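Local coordinates for peptidoglycan-recognition protein SD (Drosophila melanogaster, PDB 2RKQ) that binds bacterial peptidoglycan and, on sensing Gram-positive bacteria, activates the Toll pathway of insect innate immunity, at residues V43-H48 against K76-R81; V5-W10 against N51-Q56; Y69-N74 against K113-A118; G87-P92 against L139-V144. One frame throughout, in Å; residues are numbered along the deposited sequence.

How the contacts relate
From the N terminus, contact 2 opens at V5-W10, from the end of edge strand 4-5 into the loop beyond. Contact 1 opens at V43-H48 on helix 42-58, whose next turns, N51-Q56, close contact 2. Contact 3 opens in strand 69-71 before strand 77-79 closes contact 1, and contact 4 opens at G87-P92 before helix 113-128 closes contact 3. L139-V144 closes contact 4. Thus 1 crosses 2, 3 crosses both 1 and 4, and none is nested. Contacts 1 and 2 join helix 42-58 to one sheet edge; contact 3 brings helix 113-128 onto the other face; contact 4, across the chain's centre from contacts 1 and 3, joins a loop to the end of strand 136-140 and the next turn.

Contact 1. Residues V43-H48 against K76-R81; sequences VTCSQH and KVYEGR
The phenol oxygen of Y78 is hydrogen-bonded to ND2 of N74, in the turn before its strand, and its other near neighbour here is carbon: CB of C45 lies only 3.2 Å from Y78 OH. The backbone N of S46 is farther off, 4.0 Å from the same oxygen, and no hydrogen bond crosses between V43-H48 and K76-R81. What joins the two is van der Waals contact at the phenol end of the ring, where C45 CB also meets Y78 CZ at 3.8 Å and Y78 CE1 at 4.0 Å. C45 CB and S46 CA approach the ring obliquely. With CG anti to its own carbonyl carbon (chi1 -62°), the tyrosine reaches from the sheet toward the first turns of helix 42-58. Strand 77-79 is an inner strand of the mixed sheet of this amidase-like fold, parallel to 4-5 and antiparallel to 69-71. Its side chains alternate, V77 packing against helix 113-128 on one face and Y78 against helix 42-58 on the other. The helix backbone sets C45 CB against the phenol, while chi1 of -69° settles where SG lies. C45 is also tied covalently, its SG forming the disulfide with C39. In one of two modelled conformers each, S46 OG bonds to R50 and K76 forms a salt bridge with D42 at the start of the helix.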
loop_
_atom_site.group_PDB
_atom_site.type_symbol
_atom_site.label_atom_id
_atom_site.label_comp_id
_atom_site.label_asym_id
_atom_site.label_seq_id
_atom_site.Cartn_x
_atom_site.Cartn_y
_atom_site.Cartn_z
ATOM N N VAL A 43 2.328 -4.741 18.303
ATOM C CA VAL A 43 3.688 -5.292 18.333
ATOM C C VAL A 43 3.939 -6.058 17.049
ATOM O O VAL A 43 4.924 -5.786 16.349
ATOM C CB VAL A 43 3.893 -6.222 19.528
ATOM C CG1 VAL A 43 5.297 -6.812 19.501
ATOM C CG2 VAL A 43 3.621 -5.468 20.844
ATOM N N THR A 44 3.050 -6.979 16.700
ATOM C CA THR A 44 3.331 -7.780 15.526
ATOM C C THR A 44 3.222 -6.974 14.234
ATOM O O THR A 44 4.004 -7.191 13.306
ATOM C CB THR A 44 2.460 -8.999 15.440
ATOM O OG1 THR A 44 1.099 -8.599 15.335
ATOM C CG2 THR A 44 2.633 -9.877 16.666
ATOM N N CYS A 45 2.270 -6.048 14.153
ATOM C CA CYS A 45 2.191 -5.245 12.920
ATOM C C CYS A 45 3.438 -4.393 12.705
ATOM O O CYS A 45 3.931 -4.265 11.569
ATOM C CB CYS A 45 0.937 -4.383 12.883
ATOM S SG CYS A 45 -0.556 -5.363 12.685
ATOM N N SER A 46 3.965 -3.828 13.784
ATOM C CA SER A 46 5.182 -3.033 13.675
ATOM C C SER A 46 6.347 -3.939 13.271
ATOM O O SER A 46 7.181 -3.559 12.428
ATOM C CB SER A 46 5.433 -2.302 14.981
ATOM O OG SER A 46 6.627 -1.561 14.927
ATOM N N GLN A 47 6.391 -5.149 13.824
ATOM C CA GLN A 47 7.479 -6.052 13.490
ATOM C C GLN A 47 7.355 -6.533 12.054
ATOM O O GLN A 47 8.361 -6.648 11.341
ATOM C CB GLN A 47 7.536 -7.237 14.445
ATOM C CG GLN A 47 8.814 -8.093 14.269
ATOM C CD GLN A 47 10.113 -7.269 14.360
ATOM O OE1 GLN A 47 10.901 -7.204 13.404
ATOM N NE2 GLN A 47 10.323 -6.617 15.496
ATOM N N HIS A 48 6.130 -6.796 11.610
ATOM C CA HIS A 48 5.913 -7.189 10.221
ATOM C C HIS A 48 6.355 -6.076 9.282
ATOM O O HIS A 48 6.907 -6.341 8.216
ATOM C CB HIS A 48 4.442 -7.533 9.976
ATOM C CG HIS A 48 4.074 -8.909 10.440
ATOM N ND1 HIS A 48 3.217 -9.732 9.739
ATOM C CD2 HIS A 48 4.453 -9.608 11.534
ATOM C CE1 HIS A 48 3.087 -10.879 10.384
ATOM N NE2 HIS A 48 3.820 -10.827 11.478
ATOM N N LYS A 76 -4.270 -0.211 11.750
ATOM C CA LYS A 76 -3.374 0.948 11.693
ATOM C C LYS A 76 -2.749 1.094 10.324
ATOM O O LYS A 76 -2.474 0.107 9.642
ATOM C CB LYS A 76 -2.286 0.852 12.758
ATOM C CG LYS A 76 -2.842 1.128 14.155
ATOM C CD LYS A 76 -1.744 1.296 15.184
ATOM C CE LYS A 76 -2.326 1.782 16.517
ATOM N NZ LYS A 76 -1.263 2.060 17.491
ATOM N N VAL A 77 -2.513 2.347 9.948
ATOM C CA VAL A 77 -1.911 2.677 8.662
ATOM C C VAL A 77 -0.476 3.086 8.942
ATOM O O VAL A 77 -0.235 3.974 9.754
ATOM C CB VAL A 77 -2.614 3.845 7.980
ATOM C CG1 VAL A 77 -1.878 4.203 6.682
ATOM C CG2 VAL A 77 -4.094 3.515 7.723
ATOM N N TYR A 78 0.460 2.384 8.298
ATOM C CA TYR A 78 1.895 2.630 8.457
ATOM C C TYR A 78 2.444 3.340 7.236
ATOM O O TYR A 78 2.162 2.973 6.092
ATOM C CB TYR A 78 2.642 1.312 8.679
ATOM C CG TYR A 78 2.211 0.610 9.927
ATOM C CD1 TYR A 78 1.047 -0.155 9.942
ATOM C CD2 TYR A 78 2.946 0.729 11.098
ATOM C CE1 TYR A 78 0.608 -0.779 11.100
ATOM C CE2 TYR A 78 2.523 0.114 12.281
ATOM C CZ TYR A 78 1.346 -0.641 12.273
ATOM O OH TYR A 78 0.905 -1.248 13.431
ATOM N N GLU A 79 3.248 4.352 7.489
ATOM C CA GLU A 79 3.879 5.119 6.431
ATOM C C GLU A 79 5.053 4.375 5.793
ATOM O O GLU A 79 5.924 3.863 6.500
ATOM C CB GLU A 79 4.417 6.413 7.018
ATOM C CG GLU A 79 5.090 7.291 5.994
ATOM C CD GLU A 79 5.665 8.550 6.608
ATOM O OE1 GLU A 79 6.035 8.542 7.810
ATOM O OE2 GLU A 79 5.753 9.539 5.856
ATOM N N GLY A 80 5.042 4.332 4.464
ATOM C CA GLY A 80 6.147 3.776 3.676
ATOM C C GLY A 80 6.876 4.890 2.950
ATOM O O GLY A 80 7.264 5.900 3.558
ATOM N N ARG A 81 7.076 4.717 1.641
ATOM C CA ARG A 81 7.661 5.799 0.833
ATOM C C ARG A 81 6.785 7.032 0.810
ATOM O O ARG A 81 5.569 6.939 0.957
ATOM C CB ARG A 81 7.854 5.358 -0.615
ATOM C CG ARG A 81 8.790 4.206 -0.766
ATOM C CD ARG A 81 8.902 3.758 -2.227
ATOM N NE ARG A 81 9.727 2.556 -2.235
ATOM C CZ ARG A 81 10.539 2.175 -3.226
ATOM N NH1 ARG A 81 10.636 2.872 -4.360
ATOM N NH2 ARG A 81 11.264 1.068 -3.067
#

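Contact 2. Residues V5-W10 against N51-Q56; sequences VTRAEW and NLQNFQ
Q53 stretches out to meet R7 and W10, its CG anti to the backbone N and its chain extended as far as the amide (chi1 -178°), whereas R7 bends at chi3 (71°) to bring its guanidinium in from the loop. The two chains cross at nearly a right angle, with their flat ends turned 68° from one another. R7 NH2 and Q53 NE2 come within 3.3 Å, yet both are donors and no bond joins them. They are drawn together by common acceptors instead, because each donates to the backbone O of K13 and to OD2 of D64. The oxygen of the amide lies obliquely near the benzene end of the indole: Q53 OE1 is 3.5 Å from W10 CZ3 and 3.7 Å from W10 CH2, and Q53 CD is 3.8 Å from W10 CH2. The opposite end is tied to the sheet, since W10 NE1 donates to the backbone O of E79, while R7 O lies over one face of the indole, toward its rim. W10 O, in turn, accepts from R50 of helix 42-58. E9 OE2 takes bonds from T6 N at 3.0 Å and from T6 OG1 at 2.8 Å, and E9 N returns a weak one to T6 OG1. This capping-box-like pattern, ahead of helical residues 7-9, shapes the loop after strand 4-5 that packs on helix 42-58. Shared acceptors hold two donors side by side without a bond between them, and the carboxylate of D64 probably eases their approach by offsetting the charge of R7.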
loop_
_atom_site.group_PDB
_atom_site.type_symbol
_atom_site.label_atom_id
_atom_site.label_comp_id
_atom_site.label_asym_id
_atom_site.label_seq_id
_atom_site.Cartn_x
_atom_site.Cartn_y
_atom_site.Cartn_z
ATOM N N VAL A 5 0.984 5.822 11.355
ATOM C CA VAL A 5 2.183 5.423 12.083
ATOM C C VAL A 5 3.366 5.784 11.202
ATOM O O VAL A 5 3.647 5.110 10.203
ATOM C CB VAL A 5 2.191 3.929 12.384
ATOM C CG1 VAL A 5 3.463 3.548 13.163
ATOM C CG2 VAL A 5 0.931 3.512 13.159
ATOM N N THR A 6 4.044 6.862 11.558
ATOM C CA THR A 6 5.130 7.362 10.739
ATOM C C THR A 6 6.300 6.404 10.760
ATOM O O THR A 6 6.397 5.521 11.616
ATOM C CB THR A 6 5.617 8.717 11.220
ATOM O OG1 THR A 6 6.134 8.587 12.546
ATOM C CG2 THR A 6 4.487 9.750 11.178
ATOM N N ARG A 7 7.187 6.586 9.790
ATOM C CA ARG A 7 8.364 5.744 9.684
ATOM C C ARG A 7 9.100 5.662 11.012
ATOM O O ARG A 7 9.497 4.584 11.434
ATOM C CB ARG A 7 9.295 6.276 8.595
ATOM C CG ARG A 7 8.706 6.235 7.176
ATOM C CD ARG A 7 9.714 6.769 6.176
ATOM N NE ARG A 7 10.832 5.835 5.992
ATOM C CZ ARG A 7 10.904 4.943 4.997
ATOM N NH1 ARG A 7 9.923 4.826 4.111
ATOM N NH2 ARG A 7 11.970 4.154 4.888
ATOM N N ALA A 8 9.285 6.802 11.683
ATOM C CA ALA A 8 9.997 6.781 12.966
ATOM C C ALA A 8 9.266 5.931 14.008
ATOM O O ALA A 8 9.890 5.226 14.816
ATOM C CB ALA A 8 10.209 8.198 13.491
ATOM N N GLU A 9 7.938 6.003 13.982
ATOM C CA GLU A 9 7.101 5.276 14.948
ATOM C C GLU A 9 7.129 3.764 14.774
ATOM O O GLU A 9 6.863 3.037 15.727
ATOM C CB GLU A 9 5.664 5.792 14.909
ATOM C CG GLU A 9 5.488 7.174 15.526
ATOM C CD GLU A 9 4.096 7.709 15.263
ATOM O OE1 GLU A 9 3.216 7.510 16.124
ATOM O OE2 GLU A 9 3.881 8.294 14.189
ATOM N N TRP A 10 7.464 3.280 13.574
ATOM C CA TRP A 10 7.722 1.863 13.423
ATOM C C TRP A 10 9.198 1.503 13.307
ATOM O O TRP A 10 9.549 0.367 12.990
ATOM C CB TRP A 10 6.873 1.225 12.312
ATOM C CG TRP A 10 6.999 1.751 10.892
ATOM C CD1 TRP A 10 6.233 2.716 10.307
ATOM C CD2 TRP A 10 7.824 1.207 9.851
ATOM N NE1 TRP A 10 6.571 2.855 8.972
ATOM C CE2 TRP A 10 7.551 1.944 8.671
ATOM C CE3 TRP A 10 8.793 0.183 9.804
ATOM C CZ2 TRP A 10 8.191 1.694 7.464
ATOM C CZ3 TRP A 10 9.425 -0.072 8.595
ATOM C CH2 TRP A 10 9.120 0.679 7.435
ATOM N N ASN A 51 10.107 -6.283 9.132
ATOM C CA ASN A 51 10.506 -7.491 8.426
ATOM C C ASN A 51 10.275 -7.359 6.932
ATOM O O ASN A 51 11.107 -7.788 6.135
ATOM C CB ASN A 51 9.798 -8.724 8.987
ATOM C CG ASN A 51 10.245 -9.053 10.394
ATOM O OD1 ASN A 51 11.235 -8.520 10.882
ATOM N ND2 ASN A 51 9.502 -9.933 11.059
ATOM N N LEU A 52 9.163 -6.747 6.545
ATOM C CA LEU A 52 8.899 -6.518 5.134
ATOM C C LEU A 52 9.902 -5.544 4.542
ATOM O O LEU A 52 10.439 -5.789 3.462
ATOM C CB LEU A 52 7.481 -6.010 4.892
ATOM C CG LEU A 52 7.136 -5.886 3.408
ATOM C CD1 LEU A 52 7.260 -7.224 2.657
ATOM C CD2 LEU A 52 5.746 -5.305 3.259
ATOM N N GLN A 53 10.142 -4.428 5.220
ATOM C CA GLN A 53 11.138 -3.506 4.714
ATOM C C GLN A 53 12.463 -4.206 4.539
ATOM O O GLN A 53 13.093 -4.051 3.502
ATOM C CB GLN A 53 11.308 -2.319 5.651
ATOM C CG GLN A 53 12.310 -1.329 5.106
ATOM C CD GLN A 53 12.582 -0.160 6.012
ATOM O OE1 GLN A 53 12.683 -0.306 7.236
ATOM N NE2 GLN A 53 12.725 1.019 5.413
ATOM N N ASN A 54 12.888 -4.945 5.560
ATOM C CA ASN A 54 14.194 -5.607 5.517
ATOM C C ASN A 54 14.249 -6.650 4.404
ATOM O O ASN A 54 15.270 -6.768 3.715
ATOM C CB ASN A 54 14.526 -6.290 6.846
ATOM C CG ASN A 54 14.727 -5.323 8.013
ATOM O OD1 ASN A 54 14.722 -5.761 9.174
ATOM N ND2 ASN A 54 14.901 -4.039 7.740
ATOM N N PHE A 55 13.175 -7.412 4.222
ATOM C CA PHE A 55 13.128 -8.397 3.144
ATOM C C PHE A 55 13.214 -7.723 1.781
ATOM O O PHE A 55 13.996 -8.127 0.919
ATOM C CB PHE A 55 11.847 -9.233 3.204
ATOM C CG PHE A 55 11.715 -10.217 2.070
ATOM C CD1 PHE A 55 10.957 -9.905 0.939
ATOM C CD2 PHE A 55 12.357 -11.454 2.133
ATOM C CE1 PHE A 55 10.840 -10.810 -0.117
ATOM C CE2 PHE A 55 12.241 -12.369 1.078
ATOM C CZ PHE A 55 11.479 -12.039 -0.046
ATOM N N GLN A 56 12.401 -6.697 1.568
ATOM C CA GLN A 56 12.393 -6.036 0.269
ATOM C C GLN A 56 13.715 -5.335 -0.032
ATOM O O GLN A 56 14.189 -5.340 -1.176
ATOM C CB GLN A 56 11.233 -5.050 0.186
ATOM C CG GLN A 56 9.896 -5.769 0.237
ATOM C CD GLN A 56 8.769 -4.919 -0.273
ATOM O OE1 GLN A 56 8.018 -5.330 -1.173
ATOM N NE2 GLN A 56 8.671 -3.723 0.239
#

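Contact 3. Residues Y69-N74 against K113-A118; sequences YLIGGN and KEALDA
I71 and A115 supply most of the buried surface, and they meet through one methyl group of the isoleucine. I71 CG2, which points anti to the backbone N, settles beside the first turn of helix 113-128, 3.8 Å from A115 CB and 3.6 Å from A115 O. One turn further along, A118 CB touches the same methyl at 4.1 Å, so that I71 CG2 sits against two alanines on a single side of the helix. The small side chains let strand and helix come close, and the contact with the carbonyl oxygen is van der Waals in kind. A115 CB has a second neighbour in G72 O, at 3.7 Å, which extends the packing from the strand into the turn that follows. The design is that of an alpha/beta fold with helices on both faces of a central sheet. Along strand 69-71 the side chains alternate: Y69 and I71 face helix 113-128, while L70 turns to M49 and L52 of helix 42-58. F102, from the neighbouring parallel strand, touches both I71 and A115 and continues the apolar layer. Beyond the alanines the contact becomes polar and watery. A water donates to G73 O at 3.0 Å and to E114 OE1 at 2.6 Å, bridging turn and helix at G73, which E114 meets through the water; G73 O also accepts from N112. On the outer surface of the helix, K113 NZ forms a salt bridge with D117 OD2 at 2.7 Å, using the syn lone pair of the carboxylate one turn away.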
loop_
_atom_site.group_PDB
_atom_site.type_symbol
_atom_site.label_atom_id
_atom_site.label_comp_id
_atom_site.label_asym_id
_atom_site.label_seq_id
_atom_site.Cartn_x
_atom_site.Cartn_y
_atom_site.Cartn_z
ATOM N N TYR A 69 1.899 3.208 1.726
ATOM C CA TYR A 69 1.214 2.959 2.986
ATOM C C TYR A 69 0.947 1.481 3.100
ATOM O O TYR A 69 0.716 0.809 2.086
ATOM C CB TYR A 69 -0.131 3.664 3.006
ATOM C CG TYR A 69 -0.057 5.164 3.023
ATOM C CD1 TYR A 69 -0.349 5.908 1.868
ATOM C CD2 TYR A 69 0.274 5.847 4.189
ATOM C CE1 TYR A 69 -0.287 7.306 1.877
ATOM C CE2 TYR A 69 0.320 7.242 4.214
ATOM C CZ TYR A 69 0.022 7.960 3.053
ATOM O OH TYR A 69 0.065 9.341 3.057
ATOM N N LEU A 70 0.961 0.982 4.333
ATOM C CA LEU A 70 0.585 -0.408 4.611
ATOM C C LEU A 70 -0.422 -0.413 5.728
ATOM O O LEU A 70 -0.397 0.456 6.593
ATOM C CB LEU A 70 1.808 -1.244 4.997
ATOM C CG LEU A 70 2.751 -1.419 3.799
ATOM C CD1 LEU A 70 3.871 -0.365 3.845
ATOM C CD2 LEU A 70 3.298 -2.826 3.736
ATOM N N ILE A 71 -1.303 -1.396 5.708
ATOM C CA ILE A 71 -2.407 -1.426 6.659
ATOM C C ILE A 71 -2.403 -2.738 7.427
ATOM O O ILE A 71 -2.512 -3.814 6.844
ATOM C CB ILE A 71 -3.759 -1.227 5.961
ATOM C CG1 ILE A 71 -3.724 0.049 5.089
ATOM C CG2 ILE A 71 -4.867 -1.124 7.011
ATOM C CD1 ILE A 71 -4.983 0.285 4.320
ATOM N N GLY A 72 -2.206 -2.631 8.737
ATOM C CA GLY A 72 -2.143 -3.830 9.567
ATOM C C GLY A 72 -3.519 -4.349 9.899
ATOM O O GLY A 72 -4.521 -3.634 9.784
ATOM N N GLY A 73 -3.570 -5.615 10.304
ATOM C CA GLY A 73 -4.826 -6.199 10.771
ATOM C C GLY A 73 -5.322 -5.587 12.060
ATOM O O GLY A 73 -6.459 -5.800 12.463
ATOM N N ASN A 74 -4.461 -4.815 12.722
ATOM C CA ASN A 74 -4.869 -3.985 13.860
ATOM C C ASN A 74 -5.586 -2.701 13.449
ATOM O O ASN A 74 -5.952 -1.876 14.302
ATOM C CB ASN A 74 -3.643 -3.602 14.694
ATOM C CG ASN A 74 -2.615 -2.794 13.897
ATOM O OD1 ASN A 74 -2.707 -2.649 12.669
ATOM N ND2 ASN A 74 -1.623 -2.250 14.611
ATOM N N LYS A 113 -12.425 -5.589 9.243
ATOM C CA LYS A 113 -13.175 -4.358 9.012
ATOM C C LYS A 113 -12.348 -3.122 9.340
ATOM O O LYS A 113 -12.391 -2.141 8.591
ATOM C CB LYS A 113 -14.490 -4.332 9.810
ATOM C CG LYS A 113 -15.188 -2.971 9.794
ATOM C CD LYS A 113 -16.423 -2.956 10.658
ATOM C CE LYS A 113 -17.174 -1.658 10.510
ATOM N NZ LYS A 113 -16.505 -0.507 11.175
ATOM N N GLU A 114 -11.603 -3.152 10.448
ATOM C CA GLU A 114 -10.806 -1.987 10.843
ATOM C C GLU A 114 -9.782 -1.636 9.775
ATOM O O GLU A 114 -9.506 -0.469 9.543
ATOM C CB GLU A 114 -10.095 -2.221 12.163
ATOM C CG GLU A 114 -11.025 -2.220 13.348
ATOM C CD GLU A 114 -11.743 -3.529 13.476
ATOM O OE1 GLU A 114 -11.234 -4.543 12.919
ATOM O OE2 GLU A 114 -12.815 -3.549 14.133
ATOM N N ALA A 115 -9.216 -2.648 9.131
ATOM C CA ALA A 115 -8.249 -2.411 8.061
ATOM C C ALA A 115 -8.923 -1.830 6.838
ATOM O O ALA A 115 -8.418 -0.891 6.231
ATOM C CB ALA A 115 -7.529 -3.685 7.706
ATOM N N LEU A 116 -10.076 -2.376 6.483
ATOM C CA LEU A 116 -10.821 -1.838 5.342
ATOM C C LEU A 116 -11.260 -0.414 5.595
ATOM O O LEU A 116 -11.149 0.418 4.700
ATOM C CB LEU A 116 -12.036 -2.713 5.010
ATOM C CG LEU A 116 -11.700 -4.145 4.603
ATOM C CD1 LEU A 116 -12.958 -4.980 4.653
ATOM C CD2 LEU A 116 -11.160 -4.145 3.208
ATOM N N ASP A 117 -11.760 -0.133 6.801
ATOM C CA ASP A 117 -12.138 1.247 7.148
ATOM C C ASP A 117 -10.941 2.169 7.011
ATOM O O ASP A 117 -11.045 3.252 6.456
ATOM C CB ASP A 117 -12.637 1.346 8.579
ATOM C CG ASP A 117 -14.002 0.730 8.776
ATOM O OD1 ASP A 117 -14.719 0.425 7.782
ATOM O OD2 ASP A 117 -14.356 0.572 9.958
ATOM N N ALA A 118 -9.802 1.726 7.540
ATOM C CA ALA A 118 -8.572 2.505 7.508
ATOM C C ALA A 118 -8.171 2.838 6.061
ATOM O O ALA A 118 -7.786 3.983 5.764
ATOM C CB ALA A 118 -7.461 1.744 8.222
HETATM O O HOH W 1 -8.866 -4.783 13.990
#

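Contact 4. Residues G87-P92 against L139-V144; sequences GAFAGP and LGHRQV
H141 and F89 form the tight side of this contact: H141 NE2 donates to F89 O over 2.7 Å, with an N-H...O angle of 163°. The oxygen lies almost in the imidazole plane, although the nitrogen stands 32° out of the carbonyl plane. With CG anti to its backbone N (chi1 -163°), H141 reaches across to the loop, and F89 CB packs 3.8 Å from H141 NE2. Beside them A90 CB meets V144 CG2 at 3.7 Å, a small buried apolar pair.

The looser side lies at the backbone ends of the same two residues. There a water donates to A90 O at 2.9 Å and to V144 O at 3.1 Å, spanning the separation between the chains; V144 O also accepts from N93.

H141 lies in a GHR sequence that, in zinc amidases of this family, carries a metal-binding histidine. Here its ND1 is hydrogen-bonded to S149 OG, and F89 O holds the other nitrogen. With NE2 bonded to a main-chain carbonyl and ND1 to a serine hydroxyl, the imidazole is held against rotation.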
loop_
_atom_site.group_PDB
_atom_site.type_symbol
_atom_site.label_atom_id
_atom_site.label_comp_id
_atom_site.label_asym_id
_atom_site.label_seq_id
_atom_site.Cartn_x
_atom_site.Cartn_y
_atom_site.Cartn_z
ATOM N N GLY A 87 6.945 4.243 -6.190
ATOM C CA GLY A 87 6.913 2.977 -5.475
ATOM C C GLY A 87 7.663 1.893 -6.218
ATOM O O GLY A 87 8.212 2.125 -7.299
ATOM N N ALA A 88 7.715 0.717 -5.603
ATOM C CA ALA A 88 8.337 -0.454 -6.213
ATOM C C ALA A 88 7.392 -1.614 -5.979
ATOM O O ALA A 88 7.555 -2.399 -5.035
ATOM C CB ALA A 88 9.710 -0.732 -5.601
ATOM N N PHE A 89 6.381 -1.696 -6.830
ATOM C CA PHE A 89 5.401 -2.779 -6.759
ATOM C C PHE A 89 4.876 -3.187 -8.133
ATOM O O PHE A 89 4.223 -4.215 -8.236
ATOM C CB PHE A 89 4.239 -2.434 -5.800
ATOM C CG PHE A 89 3.572 -1.129 -6.105
ATOM C CD1 PHE A 89 2.578 -1.048 -7.075
ATOM C CD2 PHE A 89 3.945 0.024 -5.426
ATOM C CE1 PHE A 89 1.973 0.187 -7.362
ATOM C CE2 PHE A 89 3.354 1.255 -5.713
ATOM C CZ PHE A 89 2.361 1.335 -6.674
ATOM N N ALA A 90 5.186 -2.426 -9.188
ATOM C CA ALA A 90 4.564 -2.690 -10.484
ATOM C C ALA A 90 5.456 -2.451 -11.696
ATOM O O ALA A 90 4.952 -2.306 -12.815
ATOM C CB ALA A 90 3.281 -1.856 -10.615
ATOM N N GLY A 91 6.769 -2.378 -11.481
ATOM C CA GLY A 91 7.707 -2.188 -12.607
ATOM C C GLY A 91 7.331 -0.997 -13.479
ATOM O O GLY A 91 7.204 0.116 -12.992
ATOM N N PRO A 92 7.120 -1.219 -14.790
ATOM C CA PRO A 92 6.786 -0.101 -15.676
ATOM C C PRO A 92 5.526 0.660 -15.275
ATOM O O PRO A 92 5.320 1.812 -15.698
ATOM C CB PRO A 92 6.573 -0.784 -17.034
ATOM C CG PRO A 92 6.289 -2.184 -16.725
ATOM C CD PRO A 92 7.154 -2.496 -15.515
ATOM N N LEU A 139 -7.099 0.831 -8.505
ATOM C CA LEU A 139 -6.765 -0.416 -9.190
ATOM C C LEU A 139 -6.296 -1.463 -8.211
ATOM O O LEU A 139 -5.686 -1.134 -7.207
ATOM C CB LEU A 139 -5.622 -0.183 -10.174
ATOM C CG LEU A 139 -5.959 0.845 -11.256
ATOM C CD1 LEU A 139 -4.682 1.246 -11.982
ATOM C CD2 LEU A 139 -6.946 0.266 -12.240
ATOM N N GLY A 140 -6.570 -2.728 -8.495
ATOM C CA GLY A 140 -5.876 -3.767 -7.745
ATOM C C GLY A 140 -4.488 -3.969 -8.306
ATOM O O GLY A 140 -4.241 -3.722 -9.490
ATOM N N HIS A 141 -3.591 -4.463 -7.462
ATOM C CA HIS A 141 -2.219 -4.761 -7.850
ATOM C C HIS A 141 -2.198 -5.650 -9.109
ATOM O O HIS A 141 -1.413 -5.422 -10.025
ATOM C CB HIS A 141 -1.571 -5.439 -6.647
ATOM C CG HIS A 141 -0.076 -5.482 -6.677
ATOM N ND1 HIS A 141 0.643 -6.165 -5.721
ATOM C CD2 HIS A 141 0.830 -4.945 -7.527
ATOM C CE1 HIS A 141 1.933 -6.046 -5.982
ATOM N NE2 HIS A 141 2.073 -5.319 -7.077
ATOM N N ARG A 142 -3.102 -6.627 -9.163
ATOM C CA ARG A 142 -3.171 -7.540 -10.303
ATOM C C ARG A 142 -3.498 -6.849 -11.630
ATOM O O ARG A 142 -3.301 -7.435 -12.703
ATOM C CB ARG A 142 -4.216 -8.624 -10.052
ATOM C CG ARG A 142 -5.620 -8.108 -9.777
ATOM C CD ARG A 142 -6.618 -9.248 -9.686
ATOM N NE ARG A 142 -6.315 -10.125 -8.565
ATOM C CZ ARG A 142 -7.032 -11.198 -8.265
ATOM N NH1 ARG A 142 -8.100 -11.501 -9.000
ATOM N NH2 ARG A 142 -6.687 -11.953 -7.231
ATOM N N GLN A 143 -4.037 -5.636 -11.572
ATOM C CA GLN A 143 -4.348 -4.912 -12.805
ATOM C C GLN A 143 -3.120 -4.198 -13.373
ATOM O O GLN A 143 -3.147 -3.757 -14.526
ATOM C CB GLN A 143 -5.481 -3.918 -12.586
ATOM C CG GLN A 143 -6.753 -4.577 -12.090
ATOM C CD GLN A 143 -7.835 -3.574 -11.835
ATOM O OE1 GLN A 143 -8.134 -3.228 -10.674
ATOM N NE2 GLN A 143 -8.453 -3.099 -12.916
ATOM N N VAL A 144 -2.056 -4.105 -12.573
ATOM C CA VAL A 144 -0.850 -3.395 -12.988
ATOM C C VAL A 144 0.420 -4.245 -12.940
ATOM O O VAL A 144 1.489 -3.787 -13.354
ATOM C CB VAL A 144 -0.632 -2.120 -12.152
ATOM C CG1 VAL A 144 -1.836 -1.190 -12.257
ATOM C CG2 VAL A 144 -0.336 -2.456 -10.687
HETATM O O HOH W 2 4.323 -4.721 -14.240
#